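Local coordinates for UBX domain-containing protein 7 (Homo sapiens, PDB 5X3P) that links a subset of neddylated cullin-RING ubiquitin ligases to the segregase VCP/p97, its UBX domain, the part described here, mediating the interaction with p97, at residues G4-G16 / M66-V79. The protein carries 1 engineered substitution. Residues are numbered along the deposited sequence; the frame is centred on the assembly and turned at random.
Engineered in segment 66-79: Met66 (natural residue Leu).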
ATOM      1  N   GLY A   4      12.348  -5.086 -14.732  1.00 39.37           N
ATOM      2  CA  GLY A   4      12.124  -3.651 -14.831  1.00 36.66           C
ATOM      3  C   GLY A   4      11.801  -3.008 -13.492  1.00 33.37           C
ATOM      4  O   GLY A   4      12.072  -3.593 -12.434  1.00 30.21           O
ATOM      5  N   PRO A   5      11.217  -1.795 -13.525  1.00 26.87           N
ATOM      6  CA  PRO A   5      10.949  -1.011 -12.309  1.00 19.72           C
ATOM      7  C   PRO A   5       9.895  -1.682 -11.394  1.00 16.19           C
ATOM      8  O   PRO A   5       8.904  -2.247 -11.873  1.00 13.75           O
ATOM      9  CB  PRO A   5      10.451   0.332 -12.858  1.00 25.35           C
ATOM     10  CG  PRO A   5      10.952   0.373 -14.306  1.00 27.97           C
ATOM     11  CD  PRO A   5      10.892  -1.053 -14.757  1.00 26.72           C
ATOM     12  N   LYS A   6      10.139  -1.636 -10.083  1.00 11.87           N
ATOM     13  CA  LYS A   6       9.264  -2.246  -9.074  1.00 14.61           C
ATOM     14  C   LYS A   6       8.914  -1.293  -7.939  1.00 16.98           C
ATOM     15  O   LYS A   6       9.585  -0.271  -7.741  1.00 11.13           O
ATOM     16  CB  LYS A   6       9.959  -3.483  -8.491  1.00 15.11           C
ATOM     17  CG  LYS A   6      10.383  -4.461  -9.588  1.00 24.26           C
ATOM     18  CD  LYS A   6      11.247  -5.596  -9.102  1.00 34.38           C
ATOM     19  CE  LYS A   6      11.070  -6.743 -10.066  1.00 39.02           C
ATOM     20  NZ  LYS A   6       9.663  -6.673 -10.571  1.00 38.69           N
ATOM     21  N   ALA A   7       7.879  -1.664  -7.174  1.00 10.98           N
ATOM     22  CA  ALA A   7       7.523  -0.997  -5.923  1.00 11.09           C
ATOM     23  C   ALA A   7       7.906  -1.960  -4.818  1.00 10.92           C
ATOM     24  O   ALA A   7       7.224  -2.961  -4.600  1.00 16.51           O
ATOM     25  CB  ALA A   7       6.022  -0.719  -5.860  1.00 11.24           C
ATOM     26  N   GLN A   8       9.013  -1.677  -4.144  1.00 10.92           N
ATOM     27  CA  GLN A   8       9.474  -2.504  -3.054  1.00 10.82           C
ATOM     28  C   GLN A   8       8.860  -1.912  -1.817  1.00 11.03           C
ATOM     29  O   GLN A   8       9.188  -0.791  -1.423  1.00 12.86           O
ATOM     30  CB  GLN A   8      10.996  -2.459  -2.964  1.00 10.78           C
ATOM     31  CG  GLN A   8      11.707  -3.239  -4.069  1.00 10.62           C
ATOM     32  CD  GLN A   8      13.177  -2.926  -4.121  1.00 12.16           C
ATOM     33  OE1 GLN A   8      13.592  -1.766  -3.915  1.00 10.80           O
ATOM     34  NE2 GLN A   8      13.999  -3.958  -4.367  1.00 10.52           N
ATOM     35  N   LEU A   9       7.961  -2.666  -1.197  1.00 11.02           N
ATOM     36  CA  LEU A   9       7.156  -2.115  -0.124  1.00 11.27           C
ATOM     37  C   LEU A   9       7.545  -2.695   1.221  1.00 11.32           C
ATOM     38  O   LEU A   9       7.716  -3.909   1.341  1.00 12.77           O
ATOM     39  CB  LEU A   9       5.672  -2.408  -0.393  1.00 12.01           C
ATOM     40  CG  LEU A   9       5.084  -1.877  -1.707  1.00 14.52           C
ATOM     41  CD1 LEU A   9       3.605  -2.212  -1.820  1.00 13.29           C
ATOM     42  CD2 LEU A   9       5.267  -0.377  -1.777  1.00 14.47           C
HETATM   43  N   MSE A  10       7.689  -1.820   2.218  1.00 12.99           N
HETATM   44  CA  MSE A  10       7.653  -2.214   3.620  1.00 16.53           C
HETATM   45  C   MSE A  10       6.239  -1.944   4.156  1.00 17.81           C
HETATM   46  O   MSE A  10       5.765  -0.805   4.118  1.00 18.75           O
HETATM   47  CB  MSE A  10       8.670  -1.418   4.444  1.00 12.05           C
HETATM   48  CG  MSE A  10       8.406  -1.495   5.974  1.00 19.99           C
HETATM   49 SE   MSE A  10       8.759  -3.294   6.679  0.74 23.69          SE
HETATM   50  CE  MSE A  10      10.677  -3.127   6.630  1.00 12.15           C
ATOM     51  N   LEU A  11       5.568  -2.989   4.644  1.00 12.06           N
ATOM     52  CA  LEU A  11       4.238  -2.836   5.227  1.00 12.35           C
ATOM     53  C   LEU A  11       4.345  -2.842   6.752  1.00 13.69           C
ATOM     54  O   LEU A  11       4.963  -3.728   7.347  1.00 15.35           O
ATOM     55  CB  LEU A  11       3.307  -3.949   4.756  1.00 18.31           C
ATOM     56  CG  LEU A  11       3.271  -4.180   3.252  1.00 18.29           C
ATOM     57  CD1 LEU A  11       2.328  -5.339   2.947  1.00 20.07           C
ATOM     58  CD2 LEU A  11       2.825  -2.911   2.524  1.00 23.98           C
ATOM     59  N   ARG A  12       3.772  -1.825   7.385  1.00 17.75           N
ATOM     60  CA  ARG A  12       3.863  -1.683   8.833  1.00 17.48           C
ATOM     61  C   ARG A  12       2.451  -1.813   9.400  1.00 20.68           C
ATOM     62  O   ARG A  12       1.642  -0.893   9.262  1.00 17.41           O
ATOM     63  CB  ARG A  12       4.457  -0.322   9.185  1.00 15.26           C
ATOM     64  CG  ARG A  12       5.856  -0.075   8.628  1.00 19.91           C
ATOM     65  CD  ARG A  12       6.924  -0.701   9.517  1.00 27.87           C
ATOM     66  NE  ARG A  12       6.825  -0.190  10.881  1.00 37.93           N
ATOM     67  CZ  ARG A  12       7.340   0.968  11.283  1.00 42.93           C
ATOM     68  NH1 ARG A  12       7.997   1.740  10.425  1.00 41.82           N
ATOM     69  NH2 ARG A  12       7.197   1.356  12.546  1.00 47.60           N
ATOM     70  N   TYR A  13       2.147  -2.970   9.988  1.00 20.10           N
ATOM     71  CA  TYR A  13       0.803  -3.240  10.518  1.00 19.46           C
ATOM     72  C   TYR A  13       0.669  -2.669  11.919  1.00 19.28           C
ATOM     73  O   TYR A  13       1.670  -2.539  12.632  1.00 26.01           O
ATOM     74  CB  TYR A  13       0.515  -4.745  10.483  1.00 24.11           C
ATOM     75  CG  TYR A  13       0.497  -5.347   9.083  1.00 21.01           C
ATOM     76  CD1 TYR A  13      -0.630  -5.248   8.272  1.00 22.77           C
ATOM     77  CD2 TYR A  13       1.598  -6.034   8.584  1.00 19.77           C
ATOM     78  CE1 TYR A  13      -0.652  -5.816   6.989  1.00 21.86           C
ATOM     79  CE2 TYR A  13       1.588  -6.602   7.313  1.00 20.65           C
ATOM     80  CZ  TYR A  13       0.464  -6.488   6.523  1.00 23.10           C
ATOM     81  OH  TYR A  13       0.471  -7.050   5.264  1.00 24.66           O
ATOM     82  N   PRO A  14      -0.562  -2.306  12.342  1.00 26.65           N
ATOM     83  CA  PRO A  14      -0.588  -1.497  13.564  1.00 25.54           C
ATOM     84  C   PRO A  14      -0.326  -2.307  14.841  1.00 29.55           C
ATOM     85  O   PRO A  14      -0.171  -1.699  15.900  1.00 32.54           O
ATOM     86  CB  PRO A  14      -2.007  -0.923  13.571  1.00 22.17           C
ATOM     87  CG  PRO A  14      -2.829  -1.999  12.936  1.00 24.62           C
ATOM     88  CD  PRO A  14      -1.923  -2.639  11.873  1.00 23.46           C
ATOM     89  N   ASP A  15      -0.282  -3.635  14.750  1.00 30.40           N
ATOM     90  CA  ASP A  15       0.093  -4.452  15.906  1.00 30.14           C
ATOM     91  C   ASP A  15       1.623  -4.514  16.067  1.00 30.85           C
ATOM     92  O   ASP A  15       2.136  -5.010  17.082  1.00 29.31           O
ATOM     93  CB  ASP A  15      -0.522  -5.857  15.823  1.00 34.54           C
ATOM     94  CG  ASP A  15      -0.137  -6.604  14.550  1.00 39.48           C
ATOM     95  OD1 ASP A  15       0.484  -5.996  13.653  1.00 38.76           O
ATOM     96  OD2 ASP A  15      -0.461  -7.808  14.447  1.00 42.51           O
ATOM     97  N   GLY A  16       2.345  -3.983  15.075  1.00 25.43           N
ATOM     98  CA  GLY A  16       3.803  -3.951  15.103  1.00 22.32           C
ATOM     99  C   GLY A  16       4.448  -4.980  14.194  1.00 18.11           C
ATOM    100  O   GLY A  16       5.679  -5.045  14.076  1.00 23.34           O
HETATM  101  N   MSE A  66       0.725   1.459  -9.616  1.00 16.59           N
HETATM  102  CA  MSE A  66       1.702   2.046  -8.703  1.00 18.13           C
HETATM  103  C   MSE A  66       2.384   3.242  -9.354  1.00 17.04           C
HETATM  104  O   MSE A  66       2.627   4.273  -8.706  1.00 15.02           O
HETATM  105  CB  MSE A  66       2.780   1.014  -8.348  1.00 18.70           C
HETATM  106  CG  MSE A  66       2.254  -0.365  -8.077  1.00 22.87           C
HETATM  107 SE   MSE A  66       1.459  -0.480  -6.296  0.96 45.91          SE
HETATM  108  CE  MSE A  66       0.504  -2.137  -6.598  1.00 60.52           C
ATOM    109  N   GLN A  67       2.719   3.093 -10.636  1.00 14.22           N
ATOM    110  CA  GLN A  67       3.358   4.173 -11.387  1.00 13.75           C
ATOM    111  C   GLN A  67       2.406   5.353 -11.554  1.00 16.33           C
ATOM    112  O   GLN A  67       2.807   6.510 -11.375  1.00 18.39           O
ATOM    113  CB  GLN A  67       3.853   3.688 -12.764  1.00 18.01           C
ATOM    114  CG  GLN A  67       4.488   4.781 -13.626  1.00 25.14           C
ATOM    115  CD  GLN A  67       4.936   4.289 -15.012  1.00 34.72           C
ATOM    116  OE1 GLN A  67       5.278   3.125 -15.191  1.00 42.94           O
ATOM    117  NE2 GLN A  67       4.930   5.185 -15.991  1.00 34.77           N
ATOM    118  N   GLU A  68       1.144   5.070 -11.896  1.00 14.38           N
ATOM    119  CA  GLU A  68       0.151   6.147 -12.018  1.00 17.89           C
ATOM    120  C   GLU A  68      -0.095   6.830 -10.664  1.00 21.01           C
ATOM    121  O   GLU A  68      -0.352   8.035 -10.599  1.00 24.98           O
ATOM    122  CB  GLU A  68      -1.158   5.613 -12.615  1.00 20.10           C
ATOM    123  CG  GLU A  68      -1.126   5.454 -14.142  1.00 20.65           C
ATOM    124  CD  GLU A  68      -2.143   4.449 -14.622  1.00 20.69           C
ATOM    125  OE1 GLU A  68      -2.711   3.749 -13.759  1.00 18.59           O
ATOM    126  OE2 GLU A  68      -2.375   4.347 -15.851  1.00 23.68           O
ATOM    127  N   ALA A  69       0.002   6.059  -9.586  1.00 19.96           N
ATOM    128  CA  ALA A  69      -0.173   6.601  -8.228  1.00 16.82           C
ATOM    129  C   ALA A  69       1.018   7.470  -7.819  1.00 22.59           C
ATOM    130  O   ALA A  69       0.945   8.234  -6.849  1.00 25.56           O
ATOM    131  CB  ALA A  69      -0.388   5.476  -7.235  1.00 13.45           C
ATOM    132  N   GLY A  70       2.116   7.358  -8.564  1.00 22.05           N
ATOM    133  CA  GLY A  70       3.315   8.127  -8.269  1.00 18.28           C
ATOM    134  C   GLY A  70       4.177   7.570  -7.150  1.00 19.65           C
ATOM    135  O   GLY A  70       4.964   8.308  -6.545  1.00 16.70           O
ATOM    136  N   LEU A  71       4.051   6.272  -6.870  1.00 17.89           N
ATOM    137  CA  LEU A  71       4.865   5.649  -5.817  1.00 15.92           C
ATOM    138  C   LEU A  71       6.336   5.676  -6.210  1.00 17.01           C
ATOM    139  O   LEU A  71       6.669   5.670  -7.407  1.00 13.44           O
ATOM    140  CB  LEU A  71       4.436   4.204  -5.564  1.00 17.48           C
ATOM    141  CG  LEU A  71       3.040   4.002  -4.975  1.00 23.20           C
ATOM    142  CD1 LEU A  71       3.004   2.672  -4.236  1.00 29.14           C
ATOM    143  CD2 LEU A  71       2.638   5.157  -4.057  1.00 21.92           C
ATOM    144  N   CYS A  72       7.210   5.721  -5.202  1.00 13.98           N
ATOM    145  CA  CYS A  72       8.659   5.694  -5.420  1.00 14.45           C
ATOM    146  C   CYS A  72       9.137   4.251  -5.550  1.00 14.77           C
ATOM    147  O   CYS A  72       8.348   3.320  -5.321  1.00 12.60           O
ATOM    148  CB  CYS A  72       9.363   6.391  -4.258  1.00 15.58           C
ATOM    149  SG  CYS A  72       8.871   8.130  -4.088  1.00 19.19           S
ATOM    150  N   PRO A  73      10.413   4.044  -5.939  1.00 13.45           N
ATOM    151  CA  PRO A  73      10.894   2.658  -6.070  1.00 11.63           C
ATOM    152  C   PRO A  73      10.806   1.882  -4.762  1.00 14.59           C
ATOM    153  O   PRO A  73      10.638   0.662  -4.769  1.00 16.86           O
ATOM    154  CB  PRO A  73      12.363   2.841  -6.451  1.00 14.50           C
ATOM    155  CG  PRO A  73      12.351   4.107  -7.277  1.00 18.03           C
ATOM    156  CD  PRO A  73      11.387   5.010  -6.507  1.00 14.80           C
ATOM    157  N   GLN A  74      10.915   2.585  -3.641  1.00 14.06           N
ATOM    158  CA  GLN A  74      10.770   1.953  -2.343  1.00 14.52           C
ATOM    159  C   GLN A  74       9.824   2.788  -1.503  1.00 17.26           C
ATOM    160  O   GLN A  74       9.929   4.021  -1.502  1.00 12.28           O
ATOM    161  CB  GLN A  74      12.144   1.868  -1.678  1.00 11.64           C
ATOM    162  CG  GLN A  74      13.185   1.134  -2.539  1.00 11.39           C
ATOM    163  CD  GLN A  74      14.491   0.962  -1.806  1.00 17.08           C
ATOM    164  OE1 GLN A  74      14.882   1.819  -0.998  1.00 14.85           O
ATOM    165  NE2 GLN A  74      15.156  -0.166  -2.039  1.00 13.43           N
ATOM    166  N   GLU A  75       8.904   2.122  -0.800  1.00 12.28           N
ATOM    167  CA  GLU A  75       7.916   2.809   0.028  1.00 12.54           C
ATOM    168  C   GLU A  75       7.709   2.089   1.327  1.00 14.22           C
ATOM    169  O   GLU A  75       7.803   0.857   1.389  1.00 14.89           O
ATOM    170  CB  GLU A  75       6.564   2.866  -0.692  1.00 12.33           C
ATOM    171  CG  GLU A  75       6.578   3.654  -1.972  1.00 15.16           C
ATOM    172  CD  GLU A  75       6.475   5.148  -1.712  1.00 22.79           C
ATOM    173  OE1 GLU A  75       6.271   5.542  -0.541  1.00 21.85           O
ATOM    174  OE2 GLU A  75       6.558   5.955  -2.673  1.00 14.18           O
ATOM    175  N   THR A  76       7.400   2.858   2.366  1.00 12.82           N
ATOM    176  CA  THR A  76       6.948   2.293   3.623  1.00 12.86           C
ATOM    177  C   THR A  76       5.453   2.605   3.741  1.00 15.54           C
ATOM    178  O   THR A  76       5.044   3.776   3.656  1.00 14.50           O
ATOM    179  CB  THR A  76       7.704   2.906   4.808  1.00 15.12           C
ATOM    180  OG1 THR A  76       9.084   2.521   4.752  1.00 19.70           O
ATOM    181  CG2 THR A  76       7.108   2.427   6.124  1.00 16.11           C
ATOM    182  N   VAL A  77       4.633   1.564   3.903  1.00 12.96           N
ATOM    183  CA  VAL A  77       3.185   1.741   3.914  1.00 13.19           C
ATOM    184  C   VAL A  77       2.657   1.389   5.299  1.00 14.09           C
ATOM    185  O   VAL A  77       2.813   0.247   5.756  1.00 13.76           O
ATOM    186  CB  VAL A  77       2.487   0.843   2.873  1.00 12.83           C
ATOM    187  CG1 VAL A  77       0.972   1.105   2.880  1.00 15.38           C
ATOM    188  CG2 VAL A  77       3.041   1.093   1.468  1.00 12.56           C
ATOM    189  N   PHE A  78       2.037   2.365   5.960  1.00 14.34           N
ATOM    190  CA  PHE A  78       1.380   2.119   7.241  1.00 15.75           C
ATOM    191  C   PHE A  78      -0.062   1.686   7.036  1.00 22.42           C
ATOM    192  O   PHE A  78      -0.815   2.334   6.315  1.00 18.35           O
ATOM    193  CB  PHE A  78       1.424   3.375   8.097  1.00 17.76           C
ATOM    194  CG  PHE A  78       2.807   3.776   8.473  1.00 22.89           C
ATOM    195  CD1 PHE A  78       3.436   3.177   9.557  1.00 22.39           C
ATOM    196  CD2 PHE A  78       3.506   4.723   7.729  1.00 26.16           C
ATOM    197  CE1 PHE A  78       4.737   3.526   9.906  1.00 24.68           C
ATOM    198  CE2 PHE A  78       4.813   5.075   8.074  1.00 26.73           C
ATOM    199  CZ  PHE A  78       5.425   4.479   9.158  1.00 24.19           C
ATOM    200  N   VAL A  79      -0.440   0.588   7.671  1.00 21.22           N
ATOM    201  CA  VAL A  79      -1.829   0.166   7.686  1.00 22.10           C
ATOM    202  C   VAL A  79      -2.479   0.795   8.920  1.00 22.13           C
ATOM    203  O   VAL A  79      -2.088   0.502  10.049  1.00 23.56           O
ATOM    204  CB  VAL A  79      -1.936  -1.376   7.710  1.00 17.89           C
ATOM    205  CG1 VAL A  79      -3.385  -1.824   7.659  1.00 17.13           C
ATOM    206  CG2 VAL A  79      -1.164  -1.968   6.551  1.00 15.26           C
TER
HETATM  207  O   HOH W   1       7.563   1.892  -7.730  1.00 21.70           O
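Gln8, Met10 and Arg12 each bond through both N and O to the backbone of residues 73-79, giving six backbone hydrogen bonds in the regular parallel pattern. They run from Gln8 N to Pro73 O (2.9 Å) through to Val79 N on Arg12 O (3.0 Å). A seventh joins side chains on the face shared with Met10 and Thr76: Gln74 NE2 donates to Gln8 OE1 over 2.9 Å, the acceptor lying in the donor's amide plane.

On that same face Arg12 runs alongside Phe78. Bends at chi2 (-83°) and chi3 bring one face of the guanidinium against Phe78 CE1, near the group's rim and 3.8 Å from Arg12 NH1, with the two planes 61° apart, while Arg12 CG touches Thr76 CG2. An alanine here would remove the CG and guanidinium contacts with Thr76 and Phe78 and is likely to leave the Phe78 ring freer to turn.

The opposite face is largely apolar: Leu11 CD2 meets Val77 CB at 3.8 Å, and Val79 CG2 approaches Tyr13 CD1 at 3.7 Å. Glu75 is the exception: its OE2 accepts a hydrogen bond from Cys72 N and forms a salt bridge with Arg55.

In this ubiquitin-like fold the two strands are central, flanked by strands 18-24 and 46-50, with helix 29-38 packing against Leu9, Leu11 and Val79.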